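Local structure of protein angel homolog 2 (Homo sapiens, 6RW0) at residues Asn58-Asp63 / Ser83-Asn88; Gly133-Gly138 / Asp167-Gly172; Pro280-Asn285 / Ser328-His333; Ser341-Phe344 / Ile349-Val352. The protein acts as a 2',3'-cyclic phosphatase of the CCR4 deadenylase family and probably binds the 3' untranslated regions of mRNA. All blocks are in the same frame, centred on the assembly; numbering follows the deposited sequence. Where two conformers were deposited one is given.

Interaction 1: Asn58-Asp63 / Ser83-Asn88; sequences NILSQD and SFRFPN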
loop_
_atom_site.group_PDB
_atom_site.type_symbol
_atom_site.label_atom_id
_atom_site.label_comp_id
_atom_site.label_asym_id
_atom_site.label_seq_id
_atom_site.Cartn_x
_atom_site.Cartn_y
_atom_site.Cartn_z
ATOM N N ASN A 58 2.819 0.130 -7.187
ATOM C CA ASN A 58 3.134 1.567 -7.308
ATOM C C ASN A 58 3.748 1.673 -8.713
ATOM O O ASN A 58 4.817 1.151 -8.897
ATOM C CB ASN A 58 4.059 2.005 -6.181
ATOM C CG ASN A 58 4.504 3.439 -6.335
ATOM O OD1 ASN A 58 4.601 3.935 -7.429
ATOM N ND2 ASN A 58 4.790 4.092 -5.231
ATOM N N ILE A 59 3.060 2.300 -9.664
ATOM C CA ILE A 59 3.446 2.264 -11.102
ATOM C C ILE A 59 4.395 3.397 -11.486
ATOM O O ILE A 59 4.838 3.380 -12.607
ATOM C CB ILE A 59 2.187 2.221 -11.992
ATOM C CG1 ILE A 59 1.394 3.533 -11.985
ATOM C CG2 ILE A 59 1.319 1.036 -11.608
ATOM C CD1 ILE A 59 0.318 3.590 -13.035
ATOM N N LEU A 60 4.685 4.319 -10.578
ATOM C CA LEU A 60 5.591 5.451 -10.788
ATOM C C LEU A 60 4.942 6.503 -11.689
ATOM O O LEU A 60 4.797 6.307 -12.898
ATOM C CB LEU A 60 6.980 5.025 -11.280
ATOM C CG LEU A 60 7.980 6.153 -11.566
ATOM C CD1 LEU A 60 8.227 7.080 -10.393
ATOM C CD2 LEU A 60 9.292 5.516 -12.041
ATOM N N SER A 61 4.548 7.620 -11.093
ATOM C CA SER A 61 3.961 8.723 -11.844
ATOM C C SER A 61 5.021 9.398 -12.700
ATOM O O SER A 61 6.130 9.659 -12.231
ATOM C CB SER A 61 3.379 9.713 -10.835
ATOM O OG SER A 61 3.389 11.053 -11.301
ATOM N N GLN A 62 4.685 9.686 -13.962
ATOM C CA GLN A 62 5.663 10.320 -14.846
ATOM C C GLN A 62 6.113 11.677 -14.317
ATOM O O GLN A 62 7.307 12.015 -14.392
ATOM C CB GLN A 62 5.101 10.471 -16.260
ATOM C CG GLN A 62 6.162 10.853 -17.280
ATOM C CD GLN A 62 7.167 9.734 -17.509
ATOM O OE1 GLN A 62 6.857 8.567 -17.311
ATOM N NE2 GLN A 62 8.365 10.090 -17.958
ATOM N N ASP A 63 5.176 12.490 -13.807
ATOM C CA ASP A 63 5.552 13.790 -13.263
ATOM C C ASP A 63 6.539 13.621 -12.114
ATOM O O ASP A 63 7.511 14.374 -12.002
ATOM C CB ASP A 63 4.331 14.544 -12.730
ATOM C CG ASP A 63 3.458 15.145 -13.813
ATOM O OD1 ASP A 63 3.784 15.051 -15.012
ATOM O OD2 ASP A 63 2.412 15.726 -13.443
ATOM N N SER A 83 5.525 6.988 -22.902
ATOM C CA SER A 83 5.147 6.216 -24.083
ATOM C C SER A 83 5.800 4.839 -24.096
ATOM O O SER A 83 5.299 3.919 -24.760
ATOM C CB SER A 83 5.546 6.986 -25.344
ATOM O OG SER A 83 6.946 7.207 -25.378
ATOM N N PHE A 84 6.937 4.688 -23.407
ATOM C CA PHE A 84 7.628 3.412 -23.243
ATOM C C PHE A 84 7.079 2.642 -22.039
ATOM O O PHE A 84 6.795 1.440 -22.127
ATOM C CB PHE A 84 9.141 3.661 -23.070
ATOM C CG PHE A 84 9.958 2.400 -23.052
ATOM C CD1 PHE A 84 10.142 1.689 -21.876
ATOM C CD2 PHE A 84 10.521 1.914 -24.214
ATOM C CE1 PHE A 84 10.871 0.511 -21.859
ATOM C CE2 PHE A 84 11.257 0.739 -24.202
ATOM C CZ PHE A 84 11.424 0.033 -23.020
ATOM N N ARG A 85 6.895 3.328 -20.916
ATOM C CA ARG A 85 6.564 2.640 -19.674
ATOM C C ARG A 85 5.133 2.118 -19.658
ATOM O O ARG A 85 4.885 1.009 -19.174
ATOM C CB ARG A 85 6.788 3.571 -18.482
ATOM C CG ARG A 85 8.229 4.025 -18.333
ATOM C CD ARG A 85 8.509 4.601 -16.951
ATOM N NE ARG A 85 7.639 5.710 -16.563
ATOM C CZ ARG A 85 6.755 5.689 -15.562
ATOM N NH1 ARG A 85 6.554 4.605 -14.825
ATOM N NH2 ARG A 85 6.046 6.775 -15.300
ATOM N N PHE A 86 4.168 2.916 -20.107
ATOM C CA PHE A 86 2.780 2.491 -19.958
ATOM C C PHE A 86 2.488 1.187 -20.691
ATOM O O PHE A 86 1.833 0.306 -20.108
ATOM C CB PHE A 86 1.805 3.591 -20.366
ATOM C CG PHE A 86 0.383 3.128 -20.345
ATOM C CD1 PHE A 86 -0.211 2.750 -19.154
ATOM C CD2 PHE A 86 -0.337 3.010 -21.515
ATOM C CE1 PHE A 86 -1.525 2.292 -19.134
ATOM C CE2 PHE A 86 -1.642 2.555 -21.494
ATOM C CZ PHE A 86 -2.230 2.195 -20.303
ATOM N N PRO A 87 2.919 0.983 -21.940
ATOM C CA PRO A 87 2.669 -0.330 -22.557
ATOM C C PRO A 87 3.228 -1.492 -21.758
ATOM O O PRO A 87 2.602 -2.558 -21.707
ATOM C CB PRO A 87 3.308 -0.200 -23.946
ATOM C CG PRO A 87 3.281 1.264 -24.233
ATOM C CD PRO A 87 3.497 1.945 -22.897
ATOM N N ASN A 88 4.396 -1.323 -21.135
ATOM C CA ASN A 88 4.951 -2.385 -20.302
ATOM C C ASN A 88 4.096 -2.631 -19.063
ATOM O O ASN A 88 3.843 -3.785 -18.694
ATOM C CB ASN A 88 6.367 -2.013 -19.875
ATOM C CG ASN A 88 7.417 -2.441 -20.872
ATOM O OD1 ASN A 88 7.139 -3.165 -21.832
ATOM N ND2 ASN A 88 8.644 -2.008 -20.637
#
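R85 reaches out of helix 82-96 and spreads its guanidinium against I59, L60 and Q62, mostly by hydrogen bonds. NE and NH2 grip Q62 side-on, both giving to OE1, with R85 NE 3.1 Å and R85 NH2 2.8 Å from Q62 OE1. R85 NH2 also donates to L60 O at 2.7 Å; here the donor stands above the carbonyl plane. R85 NH1 gives to I59 O at 3.1 Å, this time in the carbonyl plane, has a weak second bond to L60 O, and meets S415 O outside the segments. A bend in the Q62 chain (chi2 68°) swings its amide round to R85, and its NE2 is held by L80 O and E66 OE2. The loop being gripped leads from strand 49-58 into helix 62-67 in this endonuclease/exonuclease/phosphatase domain, close to the metal site: the side chain of L60 is about 5 Å from a bound magnesium. N58 OD1 accepts from L60 N at 3.2 Å, an Asx turn, and S61 is the N-cap of the helix, its OG also bonded to Q107 OE1. An alanine at R85 would remove the guanidinium donors and is likely to leave the buried oxygens of I59, L60 and Q62 without their mates. The apolar packing is slighter: L60 CG and CD2 lie over one guanidinium face, CD2 4.0 Å from R85 NH1 and offset toward the rim.

Interaction 2: Gly133-Gly138 / Asp167-Gly172; sequences GRKPDG and DRDNVG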
loop_
_atom_site.group_PDB
_atom_site.type_symbol
_atom_site.label_atom_id
_atom_site.label_comp_id
_atom_site.label_asym_id
_atom_site.label_seq_id
_atom_site.Cartn_x
_atom_site.Cartn_y
_atom_site.Cartn_z
ATOM N N GLY A 133 -4.466 19.116 -2.889
ATOM C CA GLY A 133 -3.413 20.083 -3.235
ATOM C C GLY A 133 -2.900 20.002 -4.675
ATOM O O GLY A 133 -3.623 19.647 -5.603
ATOM N N ARG A 134 -1.619 20.352 -4.866
ATOM C CA ARG A 134 -1.029 20.474 -6.204
ATOM C C ARG A 134 -0.464 19.167 -6.735
ATOM O O ARG A 134 0.251 19.164 -7.744
ATOM C CB ARG A 134 0.069 21.539 -6.207
ATOM C CG ARG A 134 -0.465 22.929 -5.955
ATOM C CD ARG A 134 0.622 23.978 -6.033
ATOM N NE ARG A 134 0.094 25.312 -5.765
ATOM C CZ ARG A 134 -0.503 26.077 -6.671
ATOM N NH1 ARG A 134 -0.653 25.637 -7.913
ATOM N NH2 ARG A 134 -0.954 27.278 -6.334
ATOM N N LYS A 135 -0.772 18.082 -6.094
ATOM C CA LYS A 135 -0.148 16.816 -6.393
ATOM C C LYS A 135 -0.843 16.190 -7.595
ATOM O O LYS A 135 -2.047 16.385 -7.797
ATOM C CB LYS A 135 -0.274 15.911 -5.181
ATOM C CG LYS A 135 0.362 16.480 -3.915
ATOM C CD LYS A 135 1.846 16.814 -4.094
ATOM C CE LYS A 135 2.453 17.333 -2.785
ATOM N NZ LYS A 135 1.719 18.568 -2.349
ATOM N N PRO A 136 -0.098 15.484 -8.439
ATOM C CA PRO A 136 -0.647 15.010 -9.714
ATOM C C PRO A 136 -1.226 13.603 -9.725
ATOM O O PRO A 136 -1.756 13.190 -10.763
ATOM C CB PRO A 136 0.594 15.055 -10.626
ATOM C CG PRO A 136 1.733 14.661 -9.698
ATOM C CD PRO A 136 1.374 15.312 -8.364
ATOM N N ASP A 137 -1.143 12.865 -8.621
ATOM C CA ASP A 137 -1.284 11.423 -8.655
ATOM C C ASP A 137 -2.115 10.956 -7.475
ATOM O O ASP A 137 -2.381 11.709 -6.531
ATOM C CB ASP A 137 0.088 10.723 -8.574
ATOM C CG ASP A 137 0.797 10.974 -7.239
ATOM O OD1 ASP A 137 1.042 12.148 -6.919
ATOM O OD2 ASP A 137 1.096 10.021 -6.484
ATOM N N GLY A 138 -2.495 9.690 -7.522
ATOM C CA GLY A 138 -3.256 9.128 -6.435
ATOM C C GLY A 138 -3.351 7.623 -6.478
ATOM O O GLY A 138 -2.590 6.941 -7.170
ATOM N N ASP A 167 -0.700 18.329 7.415
ATOM C CA ASP A 167 -0.543 19.298 6.342
ATOM C C ASP A 167 -0.085 18.679 5.026
ATOM O O ASP A 167 0.280 19.418 4.106
ATOM C CB ASP A 167 0.411 20.422 6.771
ATOM C CG ASP A 167 1.813 19.928 7.116
ATOM O OD1 ASP A 167 2.133 18.752 6.876
ATOM O OD2 ASP A 167 2.609 20.740 7.645
ATOM N N ARG A 168 -0.125 17.357 4.899
ATOM C CA ARG A 168 0.355 16.670 3.707
ATOM C C ARG A 168 -0.806 16.107 2.886
ATOM O O ARG A 168 -1.879 15.800 3.418
ATOM C CB ARG A 168 1.324 15.553 4.108
ATOM C CG ARG A 168 2.551 16.042 4.903
ATOM C CD ARG A 168 3.306 17.093 4.136
ATOM N NE ARG A 168 4.765 17.027 4.248
ATOM C CZ ARG A 168 5.459 17.505 5.277
ATOM N NH1 ARG A 168 4.829 18.059 6.304
ATOM N NH2 ARG A 168 6.785 17.437 5.280
ATOM N N ASP A 169 -0.568 15.951 1.580
ATOM C CA ASP A 169 -1.634 15.701 0.607
ATOM C C ASP A 169 -1.948 14.231 0.352
ATOM O O ASP A 169 -2.776 13.929 -0.524
ATOM C CB ASP A 169 -1.312 16.431 -0.695
ATOM C CG ASP A 169 -1.466 17.933 -0.552
ATOM O OD1 ASP A 169 -2.531 18.385 -0.049
ATOM O OD2 ASP A 169 -0.505 18.654 -0.906
ATOM N N ASN A 170 -1.410 13.322 1.144
ATOM C CA ASN A 170 -1.611 11.905 0.885
ATOM C C ASN A 170 -3.060 11.489 1.123
ATOM O O ASN A 170 -3.834 12.151 1.835
ATOM C CB ASN A 170 -0.664 11.095 1.756
ATOM C CG ASN A 170 0.770 11.500 1.559
ATOM O OD1 ASN A 170 1.284 12.366 2.277
ATOM N ND2 ASN A 170 1.415 10.926 0.541
ATOM N N VAL A 171 -3.410 10.354 0.519
ATOM C CA VAL A 171 -4.773 9.849 0.534
ATOM C C VAL A 171 -4.806 8.330 0.681
ATOM O O VAL A 171 -3.798 7.631 0.560
ATOM C CB VAL A 171 -5.565 10.252 -0.731
ATOM C CG1 VAL A 171 -5.725 11.762 -0.844
ATOM C CG2 VAL A 171 -4.894 9.691 -1.996
ATOM N N GLY A 172 -6.024 7.842 0.927
ATOM C CA GLY A 172 -6.325 6.427 0.872
ATOM C C GLY A 172 -7.687 6.219 0.243
ATOM O O GLY A 172 -8.426 7.174 -0.019
HETATM O O HOH W 1 -0.016 20.667 -2.554
#
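D169 and K135 meet in a salt bridge, with K135 NZ 2.7 Å from D169 OD2, and D169 has the most surface buried of any residue in the contact. The lysine chain folds twice, at chi2 and chi4 (-57° and -59°), which brings the ammonium round to D169 OD2. Nearer the backbone, K135 CG lies 3.6 Å from D169 CB. NZ arrives on the anti lone pair of OD2, the one away from OD1. A water also donates to D169 OD2 at 2.6 Å and accepts from R134 N at 2.8 Å, tying the carboxylate to the loop backbone. G133 is the third member: its CA lies 3.7 Å from D169 OD1, and a beta carbon there would collide with OD2. OD1 is bonded to T132 OG1, so both carboxylate oxygens are in use. The partners are the loops that join two antiparallel strand pairs, 124-130 with 137-144 and 148-157 with 171-179, which belong to the two different sheets of the fold. An asparagine in place of D169 would probably leave the K135 ammonium without its counter-charge. Because the pair sits at the surface with water beside it, the link between the loops rests on directional polar bonds rather than on burial.

Interaction 3: Pro280-Asn285 / Ser328-His333; sequences PIWPPN and SNLQHH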
loop_
_atom_site.group_PDB
_atom_site.type_symbol
_atom_site.label_atom_id
_atom_site.label_comp_id
_atom_site.label_asym_id
_atom_site.label_seq_id
_atom_site.Cartn_x
_atom_site.Cartn_y
_atom_site.Cartn_z
ATOM N N PRO A 280 -0.920 12.162 23.330
ATOM C CA PRO A 280 -1.098 11.308 22.157
ATOM C C PRO A 280 -0.386 11.897 20.937
ATOM O O PRO A 280 0.043 13.062 20.918
ATOM C CB PRO A 280 -2.614 11.330 21.948
ATOM C CG PRO A 280 -2.970 12.733 22.316
ATOM C CD PRO A 280 -2.091 13.041 23.529
ATOM N N ILE A 281 -0.307 11.075 19.895
ATOM C CA ILE A 281 0.435 11.456 18.698
ATOM C C ILE A 281 -0.259 12.604 17.983
ATOM O O ILE A 281 0.397 13.514 17.462
ATOM C CB ILE A 281 0.609 10.238 17.777
ATOM C CG1 ILE A 281 1.476 9.171 18.456
ATOM C CG2 ILE A 281 1.205 10.659 16.431
ATOM C CD1 ILE A 281 1.562 7.855 17.673
ATOM N N TRP A 282 -1.580 12.549 17.921
ATOM C CA TRP A 282 -2.422 13.502 17.166
ATOM C C TRP A 282 -3.439 14.140 18.104
ATOM O O TRP A 282 -3.728 13.558 19.126
ATOM C CB TRP A 282 -3.084 12.767 15.988
ATOM C CG TRP A 282 -4.000 11.654 16.383
ATOM C CD1 TRP A 282 -5.260 11.756 16.889
ATOM C CD2 TRP A 282 -3.720 10.255 16.294
ATOM N NE1 TRP A 282 -5.774 10.517 17.127
ATOM C CE2 TRP A 282 -4.853 9.576 16.780
ATOM C CE3 TRP A 282 -2.623 9.515 15.857
ATOM C CZ2 TRP A 282 -4.917 8.194 16.827
ATOM C CZ3 TRP A 282 -2.689 8.147 15.908
ATOM C CH2 TRP A 282 -3.819 7.500 16.395
ATOM N N PRO A 283 -3.952 15.336 17.798
ATOM C CA PRO A 283 -4.857 16.001 18.708
ATOM C C PRO A 283 -6.290 15.448 18.762
ATOM O O PRO A 283 -6.700 14.796 17.881
ATOM C CB PRO A 283 -4.839 17.451 18.218
ATOM C CG PRO A 283 -4.586 17.335 16.757
ATOM C CD PRO A 283 -3.609 16.189 16.657
ATOM N N PRO A 284 -7.070 15.789 19.804
ATOM C CA PRO A 284 -8.443 15.323 19.928
ATOM C C PRO A 284 -9.395 15.756 18.808
ATOM O O PRO A 284 -10.311 15.051 18.561
ATOM C CB PRO A 284 -8.976 15.912 21.240
ATOM C CG PRO A 284 -7.844 16.648 21.874
ATOM C CD PRO A 284 -6.636 16.549 20.978
ATOM N N ASN A 285 -9.118 16.847 18.089
ATOM C CA ASN A 285 -10.006 17.316 16.998
ATOM C C ASN A 285 -9.922 16.412 15.753
ATOM O O ASN A 285 -10.687 16.643 14.874
ATOM C CB ASN A 285 -9.906 18.819 16.727
ATOM C CG ASN A 285 -8.585 19.290 16.185
ATOM O OD1 ASN A 285 -7.559 18.777 16.570
ATOM N ND2 ASN A 285 -8.627 20.300 15.343
ATOM N N SER A 328 1.109 5.871 26.383
ATOM C CA SER A 328 1.798 5.962 25.095
ATOM C C SER A 328 1.690 4.660 24.314
ATOM O O SER A 328 2.689 4.071 23.894
ATOM C CB SER A 328 3.254 6.350 25.313
ATOM O OG SER A 328 3.901 5.400 26.138
ATOM N N ASN A 329 0.456 4.203 24.125
ATOM C CA ASN A 329 0.189 2.974 23.397
ATOM C C ASN A 329 -0.879 3.220 22.351
ATOM O O ASN A 329 -1.886 3.881 22.622
ATOM C CB ASN A 329 -0.265 1.870 24.341
ATOM C CG ASN A 329 0.811 1.481 25.310
ATOM O OD1 ASN A 329 1.710 0.716 24.974
ATOM N ND2 ASN A 329 0.748 2.032 26.515
ATOM N N LEU A 330 -0.626 2.716 21.153
ATOM C CA LEU A 330 -1.610 2.670 20.093
ATOM C C LEU A 330 -2.069 1.230 19.946
ATOM O O LEU A 330 -1.293 0.293 20.151
ATOM C CB LEU A 330 -0.999 3.075 18.761
ATOM C CG LEU A 330 -0.814 4.539 18.390
ATOM C CD1 LEU A 330 -0.478 4.539 16.887
ATOM C CD2 LEU A 330 -2.038 5.340 18.715
ATOM N N GLN A 331 -3.336 1.054 19.584
ATOM C CA GLN A 331 -3.879 -0.266 19.313
ATOM C C GLN A 331 -4.763 -0.182 18.076
ATOM O O GLN A 331 -5.216 0.897 17.693
ATOM C CB GLN A 331 -4.706 -0.782 20.502
ATOM C CG GLN A 331 -3.912 -0.997 21.799
ATOM C CD GLN A 331 -3.733 0.262 22.665
ATOM O OE1 GLN A 331 -2.772 0.355 23.430
ATOM N NE2 GLN A 331 -4.666 1.205 22.574
ATOM N N HIS A 332 -4.990 -1.331 17.437
ATOM C CA HIS A 332 -6.086 -1.490 16.490
ATOM C C HIS A 332 -6.728 -2.840 16.776
ATOM O O HIS A 332 -6.161 -3.678 17.489
ATOM C CB HIS A 332 -5.682 -1.304 15.021
ATOM C CG HIS A 332 -4.821 -2.394 14.480
ATOM N ND1 HIS A 332 -5.258 -3.695 14.340
ATOM C CD2 HIS A 332 -3.551 -2.371 14.017
ATOM C CE1 HIS A 332 -4.285 -4.429 13.828
ATOM N NE2 HIS A 332 -3.238 -3.650 13.629
ATOM N N HIS A 333 -7.928 -3.053 16.227
ATOM C CA HIS A 333 -8.724 -4.227 16.558
ATOM C C HIS A 333 -8.724 -5.295 15.472
ATOM O O HIS A 333 -9.546 -6.219 15.531
ATOM C CB HIS A 333 -10.169 -3.818 16.845
ATOM C CG HIS A 333 -10.318 -2.920 18.028
ATOM N ND1 HIS A 333 -9.750 -3.203 19.247
ATOM C CD2 HIS A 333 -10.983 -1.749 18.180
ATOM C CE1 HIS A 333 -10.064 -2.249 20.108
ATOM N NE2 HIS A 333 -10.806 -1.355 19.484
#
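I281 and W282 pack against L330 in a small apolar cluster, where the long loop between strands 253-255 and 329-331 folds back on the second of them. Those two short strands form a separate two-stranded antiparallel sheet within the endonuclease/exonuclease/phosphatase domain, and L330 pairs through its backbone with L254. Along the loop, P280 follows a cis peptide bond, and I281 comes next with its side chain directed at the strand. I281 CG1 sits opposite the carbonyl carbon and the chain then runs extended (chi2 173°), carrying CD1 to 4.0 Å from L330 CD1. The two side chains cross at about a right angle. I281 also rests on L207 and T208 of helix 203-220, so it touches both helix and strand. W282 reaches L330 by another torsion: its CG stands between the backbone N and the carbonyl carbon (chi1 62°), which sends the six-membered ring toward L330 and against T208 and A211 of the same helix. Its NE1, at the far end of the indole, donates to I288 O, which fixes the rotation of the ring. Beyond it, P284 and N285 begin a 3-10 segment, and N285 holds weakly to R160 and D162. L330 divides its branches between the two loop residues: CD1 goes to I281, while CD2 meets the indole obliquely, 3.6 Å from W282 CH2 and 4.0 Å from CZ3.

Interaction 4: Ser341-Phe344 / Ile349-Val352; sequences SHYF and IPEV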
loop_
_atom_site.group_PDB
_atom_site.type_symbol
_atom_site.label_atom_id
_atom_site.label_comp_id
_atom_site.label_asym_id
_atom_site.label_seq_id
_atom_site.Cartn_x
_atom_site.Cartn_y
_atom_site.Cartn_z
ATOM N N SER A 341 6.967 -12.575 3.611
ATOM C CA SER A 341 7.719 -12.775 4.842
ATOM C C SER A 341 8.991 -11.936 4.923
ATOM O O SER A 341 9.619 -11.897 5.988
ATOM C CB SER A 341 8.061 -14.259 5.012
ATOM O OG SER A 341 8.984 -14.656 4.022
ATOM N N HIS A 342 9.377 -11.254 3.845
ATOM C CA HIS A 342 10.359 -10.177 3.815
ATOM C C HIS A 342 11.810 -10.647 3.761
ATOM O O HIS A 342 12.690 -9.818 3.532
ATOM C CB HIS A 342 10.183 -9.158 4.962
ATOM C CG HIS A 342 8.758 -8.757 5.169
ATOM N ND1 HIS A 342 7.983 -8.248 4.153
ATOM C CD2 HIS A 342 7.959 -8.825 6.258
ATOM C CE1 HIS A 342 6.767 -8.007 4.613
ATOM N NE2 HIS A 342 6.722 -8.366 5.882
ATOM N N TYR A 343 12.094 -11.934 3.934
ATOM C CA TYR A 343 13.454 -12.459 3.887
ATOM C C TYR A 343 13.399 -13.803 3.181
ATOM O O TYR A 343 12.448 -14.563 3.370
ATOM C CB TYR A 343 14.037 -12.614 5.306
ATOM C CG TYR A 343 13.984 -11.321 6.094
ATOM C CD1 TYR A 343 14.983 -10.368 5.965
ATOM C CD2 TYR A 343 12.908 -11.031 6.931
ATOM C CE1 TYR A 343 14.926 -9.171 6.658
ATOM C CE2 TYR A 343 12.842 -9.826 7.630
ATOM C CZ TYR A 343 13.855 -8.904 7.486
ATOM O OH TYR A 343 13.812 -7.708 8.169
ATOM N N PHE A 344 14.401 -14.097 2.363
ATOM C CA PHE A 344 14.424 -15.406 1.714
ATOM C C PHE A 344 14.877 -16.462 2.713
ATOM O O PHE A 344 15.870 -16.261 3.417
ATOM C CB PHE A 344 15.283 -15.378 0.455
ATOM C CG PHE A 344 14.675 -14.536 -0.630
ATOM C CD1 PHE A 344 13.719 -15.055 -1.487
ATOM C CD2 PHE A 344 15.012 -13.205 -0.748
ATOM C CE1 PHE A 344 13.134 -14.254 -2.462
ATOM C CE2 PHE A 344 14.436 -12.405 -1.718
ATOM C CZ PHE A 344 13.497 -12.928 -2.573
ATOM N N ILE A 349 18.510 -13.203 3.123
ATOM C CA ILE A 349 18.650 -11.954 2.367
ATOM C C ILE A 349 17.289 -11.269 2.279
ATOM O O ILE A 349 16.276 -11.950 2.047
ATOM C CB ILE A 349 19.211 -12.241 0.973
ATOM C CG1 ILE A 349 20.597 -12.878 1.089
ATOM C CG2 ILE A 349 19.257 -10.959 0.141
ATOM C CD1 ILE A 349 21.101 -13.450 -0.204
ATOM N N PRO A 350 17.223 -9.949 2.438
ATOM C CA PRO A 350 15.924 -9.269 2.392
ATOM C C PRO A 350 15.312 -9.235 1.006
ATOM O O PRO A 350 16.001 -9.058 -0.007
ATOM C CB PRO A 350 16.243 -7.840 2.854
ATOM C CG PRO A 350 17.588 -7.883 3.438
ATOM C CD PRO A 350 18.310 -9.055 2.873
ATOM N N GLU A 351 13.991 -9.373 0.988
ATOM C CA GLU A 351 13.189 -9.009 -0.162
ATOM C C GLU A 351 13.144 -7.494 -0.299
ATOM O O GLU A 351 13.112 -6.763 0.698
ATOM C CB GLU A 351 11.748 -9.466 0.064
ATOM C CG GLU A 351 11.542 -10.963 0.053
ATOM C CD GLU A 351 10.141 -11.415 0.450
ATOM O OE1 GLU A 351 9.338 -10.607 0.969
ATOM O OE2 GLU A 351 9.856 -12.618 0.267
ATOM N N VAL A 352 13.101 -7.015 -1.543
ATOM C CA VAL A 352 12.881 -5.599 -1.813
ATOM C C VAL A 352 11.680 -5.462 -2.737
ATOM O O VAL A 352 11.337 -6.388 -3.481
ATOM C CB VAL A 352 14.113 -4.864 -2.395
ATOM C CG1 VAL A 352 15.301 -5.012 -1.461
ATOM C CG2 VAL A 352 14.427 -5.354 -3.800
HETATM O O HOH W 2 7.848 -13.924 1.275
HETATM O O HOH W 3 8.645 -7.958 1.382
HETATM O O HOH W 4 12.734 -6.895 3.497
HETATM O O HOH W 5 10.963 -15.107 0.795
#
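F344 takes the aliphatic part of E351 over one face of its ring: E351 CG stands 4.1 Å from the F344 centroid and 29° off the ring normal, a CH-pi contact. At the edge of that ring lie the carbonyl oxygens I349 O and P350 O. The H342 ring has a water in its plane at ND1, 2.9 Å away, and this water donates on to E351 OE1; the carboxylate itself comes only obliquely, its plane 83° from the ring. Y343 meets P350 obliquely too, with Y343 CD1 4.2 Å from P350 CB.

The two backbones form a single antiparallel bridge, with Y343 and P350 as its non-hydrogen-bonded pair. F344 N gives to I349 O at 2.9 Å in a nearly straight bond (169°), and E351 N gives to H342 O, also at 2.9 Å. Next to these, P350 CA and Y343 CA make CA-H...O contacts with H342 O and I349 O. The E351 chain extends beyond CG and brings its carboxylate to the backbone of H342. OE1 receives a weak bond from H342 N, and OE2 takes two waters, one shared with S341 N and one with Y343 O. In all, three waters donate to the two carboxylate oxygens, which is likely to stabilise the negative charge.

The hairpin-like loop lies between strands 336-338 and 354-356. H342 NE2 bonds Y246 OH of helix 244-251, E351 O bonds T362 OG1 of strand 359-369, and F344 and I349 rest on T399, just ahead of helix 400-405.

In the fold
Interactions 1 and 3 are buried, interaction 2 lies at the surface and interaction 4 is partly buried. Their chemistry differs accordingly: a buried guanidinium on neutral oxygens, a salt bridge with water, purely apolar packing, and backbone pairing around a hydrated carboxylate. Interactions 1 and 2 adjoin, D63 and S61 packing on P136 and D137, so the loop near the magnesium packs beside the loop whose salt bridge joins the two sheets. Helix 203-220 reaches both interactions 2 and 3, touching D167 and R168 as well as I281 and W282. Interaction 4 is local, closing over only four intervening residues, and its centre lies about 30 Å from that of interaction 2.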